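Local coordinates for AbyA5 (Verrucosispora maris, PDB 4YWF), which catalyses acetate elimination in spirotetronate biosynthesis as an esterase-like lyase of the alpha/beta-hydrolase superfamily, at residues Leu222-Ala227 with Ala290-Pro295; Ala241-Phe246 with Ala313-His318. The protein carries 4 engineered substitutions. All coordinates share one frame; numbering follows the deposited sequence.

Contact 1 (Leu222-Ala227 with Ala290-Pro295); sequences LALRAA and AGVRIP
Leu-224 and Ala-227 are brought against Val-292 and Ile-294 by a turn of helix 218-226, where Ala-226 N donates to Leu-222 O at 2.8 Å. Ala-227 N follows with a 2.9 Å bond to Ala-223 O, and the CB of Ala-227 points toward the loop. Across the contact the side chains meet through apolar groups, and one methyl also rests against a backbone carbonyl. Val-292 turns both methyls to the helix: CG2 rests 3.7 Å from Leu-224 O, while CG1, anti to the backbone N (chi1 174°), lies 4.3 Å from Leu-224 CD2 and also approaches Ala-227 CB. A little further along, Ile-294 holds CG1 between its backbone N and carbonyl carbon (chi1 50°), a torsion that carries CD1 to within 3.8 Å of Ala-227 CB. In the alpha/beta-hydrolase fold, the helix following the central strand, here strand 207-215, packs on the sheet, and the loop from 290 to 295 leads into strand 296-301, which runs parallel beside strand 233-239. Ile-236 of strand 233-239 touches the side chains of both Leu-224 and Ile-294, and its backbone is hydrogen-bonded to that of Pro-295. Arg-225, whose CB points away from the loop, forms a salt bridge through NH1 with Asp-288, and the carbonyl of Ala-290 accepts a hydrogen bond from Arg-320 NE.

Contact 2 (Ala241-Phe246 with Ala313-His318); sequences APVAAF and AMLRTH. Engineered in segment 313-318: Met-314 (natural residue Leu).
Met-314, an engineered selenomethionine that meets Ala-244 across the contact, has its CG at the edge of the His-318 ring and in the ring plane. Thr-317 CG2 lies over one face of the same imidazole, 3.9 Å above the plane of the His-318 ring and shifted toward the rim. Another flat group, the guanidinium of Arg-316, has Ala-313 N over one face, again toward the rim. Within the helix, Thr-317 OG1 donates to Ala-313 O at 2.7 Å; it approaches with a C=O...donor angle of 144° and tilted 31° from the carbonyl plane, which ties the threonine back to the preceding turn.

Across the contact the touching atoms are all apolar. The Met-314 chain runs extended from a CG anti to the backbone N (chi1 -171°), and this reach sets SE 3.6 Å from Ala-244 CB and 4.1 Å from Val-243 CG1. Val-243 lies obliquely over two side chains at once: its CG2 packs 3.8 Å from Leu-315 CD1 and also borders Leu-315 CG, while CG1 approaches Leu-315 CD2 at 4.2 Å. With both methyls gone, as in an alanine at Val-243, a gap would probably open beside Leu-315 and the selenium would lose one of its two neighbours across the contact.

Asp-311, in the first turn of helix 310-318, accepts hydrogen bonds from the backbone N of Val-243, Ala-244 and Phe-246, fixing the turn onto that helix. Leu-289 of helix 286-290 touches Met-314, Leu-315 and His-318, Phe-322 of strand 322-327 backs Leu-315, and Phe-246 stacks edge-to-face on Phe-218 of helix 218-226.

From the N terminus, the chain passes 222-227, on helix 218-226, runs through strand 233-239 and reaches 241-246. Several helices follow before 290-295, and strand 296-301 then leads on to 313-318. Contact 1 thus closes a loop with 62 residues between its segments and contact 2 one with 66; the two cross rather than nest. Their centres are 12 Å apart and their nearest atoms about 4 Å, without touching. Leu-284 bridges them, touching Leu-224 and Val-243. Together they tie both ends of the helical insertion after strand 233-239, a usual cap position in alpha/beta hydrolases, to helices 218-226 and 310-318.

Contact 1 (Leu222-Ala227 with Ala290-Pro295)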
loop_
_atom_site.group_PDB
_atom_site.type_symbol
_atom_site.label_atom_id
_atom_site.label_comp_id
_atom_site.label_asym_id
_atom_site.label_seq_id
_atom_site.Cartn_x
_atom_site.Cartn_y
_atom_site.Cartn_z
ATOM N N LEU A 222 3.040 -6.659 -7.198
ATOM C CA LEU A 222 2.856 -5.966 -8.447
ATOM C C LEU A 222 4.136 -5.341 -8.928
ATOM O O LEU A 222 4.446 -5.356 -10.176
ATOM C CB LEU A 222 1.812 -4.885 -8.328
ATOM C CG LEU A 222 0.349 -5.339 -8.096
ATOM C CD1 LEU A 222 -0.514 -4.071 -8.004
ATOM C CD2 LEU A 222 -0.109 -6.303 -9.218
ATOM N N ALA A 223 4.885 -4.776 -7.976
ATOM C CA ALA A 223 6.169 -4.203 -8.321
ATOM C C ALA A 223 7.096 -5.285 -8.874
ATOM O O ALA A 223 7.816 -5.066 -9.885
ATOM C CB ALA A 223 6.789 -3.534 -7.098
ATOM N N LEU A 224 7.169 -6.420 -8.189
ATOM C CA LEU A 224 8.074 -7.468 -8.632
ATOM C C LEU A 224 7.690 -8.059 -10.001
ATOM O O LEU A 224 8.594 -8.470 -10.786
ATOM C CB LEU A 224 8.142 -8.609 -7.625
ATOM C CG LEU A 224 8.837 -8.385 -6.293
ATOM C CD1 LEU A 224 8.340 -9.414 -5.291
ATOM C CD2 LEU A 224 10.366 -8.406 -6.460
ATOM N N ARG A 225 6.402 -8.079 -10.281
ATOM C CA ARG A 225 5.867 -8.522 -11.567
ATOM C C ARG A 225 6.191 -7.473 -12.623
ATOM O O ARG A 225 6.548 -7.833 -13.748
ATOM C CB ARG A 225 4.330 -8.740 -11.434
ATOM C CG ARG A 225 3.553 -8.697 -12.745
ATOM C CD ARG A 225 3.735 -10.021 -13.474
ATOM N NE ARG A 225 3.204 -11.146 -12.680
ATOM C CZ ARG A 225 3.659 -12.413 -12.718
ATOM N NH1 ARG A 225 4.706 -12.759 -13.493
ATOM N NH2 ARG A 225 3.091 -13.340 -11.958
ATOM N N ALA A 226 6.165 -6.184 -12.260
ATOM C CA ALA A 226 6.442 -5.114 -13.242
ATOM C C ALA A 226 7.905 -5.025 -13.594
ATOM O O ALA A 226 8.239 -4.739 -14.749
ATOM C CB ALA A 226 6.004 -3.744 -12.750
ATOM N N ALA A 227 8.771 -5.212 -12.584
ATOM C CA ALA A 227 10.148 -4.812 -12.680
ATOM C C ALA A 227 10.858 -5.327 -13.932
ATOM O O ALA A 227 11.604 -4.563 -14.556
ATOM C CB ALA A 227 10.925 -5.277 -11.442
ATOM N N ALA A 290 14.342 -14.423 -10.994
ATOM C CA ALA A 290 15.648 -14.283 -11.614
ATOM C C ALA A 290 15.688 -13.140 -12.594
ATOM O O ALA A 290 16.739 -12.592 -12.796
ATOM C CB ALA A 290 16.022 -15.581 -12.329
ATOM N N GLY A 291 14.535 -12.775 -13.191
ATOM C CA GLY A 291 14.433 -11.597 -14.104
ATOM C C GLY A 291 14.410 -10.233 -13.429
ATOM O O GLY A 291 14.473 -9.209 -14.094
ATOM N N VAL A 292 14.279 -10.195 -12.107
ATOM C CA VAL A 292 14.262 -8.915 -11.360
ATOM C C VAL A 292 15.689 -8.520 -11.124
ATOM O O VAL A 292 16.355 -9.185 -10.310
ATOM C CB VAL A 292 13.570 -9.100 -10.004
ATOM C CG1 VAL A 292 13.651 -7.850 -9.143
ATOM C CG2 VAL A 292 12.119 -9.546 -10.194
ATOM N N ARG A 293 16.180 -7.484 -11.815
ATOM C CA ARG A 293 17.611 -7.103 -11.726
ATOM C C ARG A 293 17.878 -5.757 -11.020
ATOM O O ARG A 293 18.746 -4.975 -11.399
ATOM C CB ARG A 293 18.261 -7.067 -13.092
ATOM C CG ARG A 293 18.873 -8.399 -13.473
ATOM C CD ARG A 293 18.003 -9.082 -14.491
ATOM N NE ARG A 293 18.320 -10.504 -14.525
ATOM C CZ ARG A 293 18.248 -11.282 -15.605
ATOM N NH1 ARG A 293 17.865 -10.814 -16.789
ATOM N NH2 ARG A 293 18.585 -12.547 -15.489
ATOM N N ILE A 294 17.194 -5.583 -9.913
ATOM C CA ILE A 294 17.252 -4.348 -9.151
ATOM C C ILE A 294 17.237 -4.780 -7.721
ATOM O O ILE A 294 16.843 -5.909 -7.420
ATOM C CB ILE A 294 16.022 -3.464 -9.426
ATOM C CG1 ILE A 294 14.725 -4.276 -9.267
ATOM C CG2 ILE A 294 16.129 -2.850 -10.824
ATOM C CD1 ILE A 294 13.444 -3.476 -9.261
ATOM N N PRO A 295 17.693 -3.887 -6.836
ATOM C CA PRO A 295 17.661 -4.293 -5.459
ATOM C C PRO A 295 16.219 -4.436 -4.963
ATOM O O PRO A 295 15.292 -3.728 -5.428
ATOM C CB PRO A 295 18.479 -3.208 -4.723
ATOM C CG PRO A 295 18.818 -2.185 -5.742
ATOM C CD PRO A 295 18.606 -2.743 -7.084
#

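Contact 2 (Ala241-Phe246 with Ala313-His318)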
loop_
_atom_site.group_PDB
_atom_site.type_symbol
_atom_site.label_atom_id
_atom_site.label_comp_id
_atom_site.label_asym_id
_atom_site.label_seq_id
_atom_site.Cartn_x
_atom_site.Cartn_y
_atom_site.Cartn_z
ATOM N N ALA A 241 4.995 -9.066 1.083
ATOM C CA ALA A 241 4.465 -9.188 -0.257
ATOM C C ALA A 241 4.182 -10.633 -0.506
ATOM O O ALA A 241 5.015 -11.496 -0.171
ATOM C CB ALA A 241 5.442 -8.636 -1.333
ATOM N N PRO A 242 3.020 -10.947 -1.122
ATOM C CA PRO A 242 2.862 -12.374 -1.527
ATOM C C PRO A 242 3.704 -12.732 -2.786
ATOM O O PRO A 242 4.068 -11.843 -3.572
ATOM C CB PRO A 242 1.340 -12.475 -1.831
ATOM C CG PRO A 242 0.981 -11.076 -2.264
ATOM C CD PRO A 242 1.841 -10.145 -1.427
ATOM N N VAL A 243 4.025 -14.005 -3.023
ATOM C CA VAL A 243 4.941 -14.355 -4.133
ATOM C C VAL A 243 4.442 -15.526 -5.019
ATOM O O VAL A 243 4.129 -15.314 -6.187
ATOM C CB VAL A 243 6.321 -14.701 -3.619
ATOM C CG1 VAL A 243 7.216 -15.012 -4.801
ATOM C CG2 VAL A 243 6.859 -13.557 -2.739
ATOM N N ALA A 244 4.323 -16.720 -4.448
ATOM C CA ALA A 244 3.886 -17.876 -5.228
ATOM C C ALA A 244 2.922 -18.753 -4.504
ATOM O O ALA A 244 1.814 -19.074 -5.018
ATOM C CB ALA A 244 5.128 -18.714 -5.660
ATOM N N ALA A 245 3.410 -19.262 -3.378
ATOM C CA ALA A 245 2.612 -20.060 -2.480
ATOM C C ALA A 245 1.259 -19.445 -2.062
ATOM O O ALA A 245 0.266 -20.175 -1.915
ATOM C CB ALA A 245 3.380 -20.421 -1.236
ATOM N N PHE A 246 1.216 -18.128 -1.837
ATOM C CA PHE A 246 -0.062 -17.494 -1.563
ATOM C C PHE A 246 -1.127 -17.849 -2.665
ATOM O O PHE A 246 -2.292 -18.034 -2.381
ATOM C CB PHE A 246 0.107 -15.976 -1.437
ATOM C CG PHE A 246 -1.162 -15.271 -1.122
ATOM C CD1 PHE A 246 -1.658 -15.261 0.141
ATOM C CD2 PHE A 246 -1.909 -14.696 -2.137
ATOM C CE1 PHE A 246 -2.890 -14.665 0.427
ATOM C CE2 PHE A 246 -3.136 -14.090 -1.880
ATOM C CZ PHE A 246 -3.618 -14.060 -0.589
ATOM N N ALA A 313 10.998 -17.184 1.578
ATOM C CA ALA A 313 11.976 -18.259 1.328
ATOM C C ALA A 313 12.309 -18.331 -0.146
ATOM O O ALA A 313 13.454 -18.465 -0.515
ATOM C CB ALA A 313 11.426 -19.646 1.795
HETATM N N MSE A 314 11.270 -18.215 -0.971
HETATM C CA MSE A 314 11.405 -18.236 -2.405
HETATM C C MSE A 314 12.159 -17.020 -2.888
HETATM O O MSE A 314 13.015 -17.122 -3.805
HETATM C CB MSE A 314 10.068 -18.452 -3.070
HETATM C CG MSE A 314 10.359 -18.680 -4.537
HETATM SE SE MSE A 314 8.710 -18.753 -5.611
HETATM C CE MSE A 314 9.446 -18.743 -7.442
ATOM N N LEU A 315 11.899 -15.861 -2.304
ATOM C CA LEU A 315 12.635 -14.677 -2.721
ATOM C C LEU A 315 14.100 -14.767 -2.341
ATOM O O LEU A 315 14.960 -14.370 -3.145
ATOM C CB LEU A 315 12.062 -13.398 -2.140
ATOM C CG LEU A 315 10.682 -13.062 -2.694
ATOM C CD1 LEU A 315 10.158 -11.817 -2.018
ATOM C CD2 LEU A 315 10.756 -12.900 -4.196
ATOM N N ARG A 316 14.359 -15.305 -1.145
ATOM C CA ARG A 316 15.711 -15.542 -0.685
ATOM C C ARG A 316 16.415 -16.533 -1.540
ATOM O O ARG A 316 17.664 -16.513 -1.595
ATOM C CB ARG A 316 15.744 -16.131 0.696
ATOM C CG ARG A 316 15.417 -15.152 1.801
ATOM C CD ARG A 316 15.599 -15.855 3.130
ATOM N NE ARG A 316 14.541 -15.380 3.933
ATOM C CZ ARG A 316 13.543 -16.056 4.446
ATOM N NH1 ARG A 316 13.435 -17.360 4.439
ATOM N NH2 ARG A 316 12.658 -15.328 5.042
ATOM N N THR A 317 15.676 -17.419 -2.195
ATOM C CA THR A 317 16.345 -18.372 -3.060
ATOM C C THR A 317 16.743 -17.815 -4.431
ATOM O O THR A 317 17.836 -18.216 -5.001
ATOM C CB THR A 317 15.518 -19.658 -3.187
ATOM O OG1 THR A 317 15.139 -20.096 -1.889
ATOM C CG2 THR A 317 16.314 -20.717 -3.801
ATOM N N HIS A 318 15.920 -16.906 -4.966
ATOM C CA HIS A 318 15.949 -16.539 -6.387
ATOM C C HIS A 318 16.233 -15.051 -6.732
ATOM O O HIS A 318 16.666 -14.739 -7.836
ATOM C CB HIS A 318 14.637 -16.981 -7.072
ATOM C CG HIS A 318 14.421 -18.457 -7.049
ATOM N ND1 HIS A 318 15.218 -19.345 -7.755
ATOM C CD2 HIS A 318 13.500 -19.215 -6.409
ATOM C CE1 HIS A 318 14.830 -20.582 -7.518
ATOM N NE2 HIS A 318 13.783 -20.528 -6.713
#